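Local coordinates for protein ornithine carbamoyltransferase (Campylobacter jejuni subsp. jejuni, PDB 3TPF) that transfers the carbamoyl group of carbamoyl phosphate to L-ornithine, giving L-citrulline and phosphate in arginine biosynthesis, at residues B[131-136]-B[167-172]. Sequence-based numbering, arbitrary orientation.
Sequences GDLFTI and AILGFE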
loop_
_atom_site.group_PDB
_atom_site.type_symbol
_atom_site.label_atom_id
_atom_site.label_comp_id
_atom_site.label_asym_id
_atom_site.label_seq_id
_atom_site.Cartn_x
_atom_site.Cartn_y
_atom_site.Cartn_z
ATOM N N GLY B 131 14.649 9.812 -18.199
ATOM C CA GLY B 131 13.612 9.193 -19.075
ATOM C C GLY B 131 13.332 9.951 -20.374
ATOM O O GLY B 131 13.191 9.389 -21.450
ATOM N N ASP B 132 13.353 11.261 -20.238
ATOM C CA ASP B 132 13.329 12.166 -21.366
ATOM C C ASP B 132 14.491 11.850 -22.319
ATOM O O ASP B 132 14.296 11.628 -23.503
ATOM C CB ASP B 132 13.398 13.626 -20.882
ATOM C CG ASP B 132 12.108 14.075 -20.212
ATOM O OD1 ASP B 132 11.142 13.255 -20.116
ATOM O OD2 ASP B 132 11.984 15.303 -19.875
ATOM N N LEU B 133 15.661 11.753 -21.777
ATOM C CA LEU B 133 16.875 11.394 -22.555
ATOM C C LEU B 133 16.719 10.098 -23.303
ATOM O O LEU B 133 16.951 10.004 -24.510
ATOM C CB LEU B 133 18.038 11.244 -21.600
ATOM C CG LEU B 133 19.357 11.857 -21.962
ATOM C CD1 LEU B 133 19.198 13.193 -22.641
ATOM C CD2 LEU B 133 20.075 12.078 -20.645
ATOM N N PHE B 134 16.254 9.090 -22.580
ATOM C CA PHE B 134 16.043 7.739 -23.163
ATOM C C PHE B 134 15.186 7.889 -24.385
ATOM O O PHE B 134 15.383 7.206 -25.425
ATOM C CB PHE B 134 15.299 6.865 -22.149
ATOM C CG PHE B 134 14.978 5.488 -22.635
ATOM C CD1 PHE B 134 15.863 4.463 -22.434
ATOM C CD2 PHE B 134 13.794 5.209 -23.242
ATOM C CE1 PHE B 134 15.600 3.180 -22.909
ATOM C CE2 PHE B 134 13.528 3.926 -23.748
ATOM C CZ PHE B 134 14.422 2.908 -23.563
ATOM N N THR B 135 14.203 8.771 -24.225
ATOM C CA THR B 135 13.147 8.919 -25.233
ATOM C C THR B 135 13.647 9.623 -26.477
ATOM O O THR B 135 13.357 9.237 -27.587
ATOM C CB THR B 135 11.928 9.644 -24.678
ATOM O OG1 THR B 135 11.382 8.863 -23.602
ATOM C CG2 THR B 135 10.925 9.741 -25.773
ATOM N N ILE B 136 14.458 10.632 -26.228
ATOM C CA ILE B 136 15.137 11.353 -27.284
ATOM C C ILE B 136 16.008 10.411 -28.134
ATOM O O ILE B 136 16.014 10.474 -29.351
ATOM C CB ILE B 136 16.024 12.466 -26.714
ATOM C CG1 ILE B 136 15.149 13.568 -26.097
ATOM C CG2 ILE B 136 16.896 13.019 -27.817
ATOM C CD1 ILE B 136 15.933 14.523 -25.255
ATOM N N ALA B 167 24.295 20.486 -19.822
ATOM C CA ALA B 167 25.604 20.995 -19.502
ATOM C C ALA B 167 26.620 19.862 -19.451
ATOM O O ALA B 167 27.800 20.029 -19.927
ATOM C CB ALA B 167 25.576 21.713 -18.141
ATOM N N ILE B 168 26.203 18.748 -18.871
ATOM C CA ILE B 168 27.118 17.625 -18.704
ATOM C C ILE B 168 27.321 16.947 -20.030
ATOM O O ILE B 168 28.449 16.651 -20.439
ATOM C CB ILE B 168 26.651 16.609 -17.654
ATOM C CG1 ILE B 168 26.680 17.238 -16.253
ATOM C CG2 ILE B 168 27.578 15.411 -17.663
ATOM C CD1 ILE B 168 25.991 16.504 -15.142
ATOM N N LEU B 169 26.215 16.770 -20.744
ATOM C CA LEU B 169 26.223 15.906 -21.913
ATOM C C LEU B 169 26.810 16.549 -23.138
ATOM O O LEU B 169 27.257 15.856 -24.055
ATOM C CB LEU B 169 24.838 15.431 -22.188
ATOM C CG LEU B 169 24.275 14.288 -21.298
ATOM C CD1 LEU B 169 22.855 14.078 -21.814
ATOM C CD2 LEU B 169 25.015 12.955 -21.366
ATOM N N GLY B 170 26.816 17.882 -23.149
ATOM C CA GLY B 170 27.302 18.667 -24.302
ATOM C C GLY B 170 26.218 19.092 -25.310
ATOM O O GLY B 170 26.499 19.425 -26.473
ATOM N N PHE B 171 24.988 19.118 -24.848
ATOM C CA PHE B 171 23.854 19.421 -25.691
ATOM C C PHE B 171 23.796 20.891 -25.961
ATOM O O PHE B 171 24.459 21.704 -25.316
ATOM C CB PHE B 171 22.525 19.054 -24.999
ATOM C CG PHE B 171 22.183 17.598 -25.025
ATOM C CD1 PHE B 171 23.112 16.641 -25.412
ATOM C CD2 PHE B 171 20.920 17.185 -24.622
ATOM C CE1 PHE B 171 22.778 15.301 -25.390
ATOM C CE2 PHE B 171 20.582 15.856 -24.640
ATOM C CZ PHE B 171 21.509 14.911 -25.029
ATOM N N GLU B 172 22.987 21.213 -26.958
ATOM C CA GLU B 172 22.744 22.612 -27.302
ATOM C C GLU B 172 21.395 22.873 -26.774
ATOM O O GLU B 172 20.445 22.251 -27.214
ATOM C CB GLU B 172 22.776 22.819 -28.797
ATOM C CG GLU B 172 22.410 24.221 -29.230
ATOM C CD GLU B 172 22.588 24.455 -30.737
ATOM O OE1 GLU B 172 23.297 23.656 -31.418
ATOM O OE2 GLU B 172 22.025 25.464 -31.203
#
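Leu133 meets both Leu169 and Phe171 in a small, buried, wholly apolar contact. Its bond from CA to CB heads for 167-172, but CB itself makes no close approach there. Leu133 CG comes next, 4.1 Å from Leu169 CD1. The two methyls make the contact. Leu133 CD2 meets Leu169 CD1 tip to tip, at 3.6 Å. Leu133 CD1 lies 3.6 Å from Phe171 CE2 and 3.7 Å from Phe171 CZ, and approaches that far end of the ring obliquely. Leu133 CD1 is also 3.9 Å from Leu169 CD1, which therefore lies against both branches of the Leu133 fork. In Leu169, CG is anti to the carbonyl carbon (chi1 -78°) and CD1 continues the extended chain toward Leu133. Gly170, the first residue after helix 157-169, has positive phi. The chain then turns toward strand 172-176, and the Phe171 ring lies beside Leu169. No hydrogen bond crosses between the segments, whose backbones stay well apart. Met142 touches Leu133 and Phe171, while Ile16 and Leu17 of helix 13-28 touch Leu133 and Leu169, respectively. The contact thus joins helix 126-138, from the carbamoyl phosphate-binding family region, to the helix-strand turn leading into the parallel sheet of the Rossmann-like ornithine-binding domain.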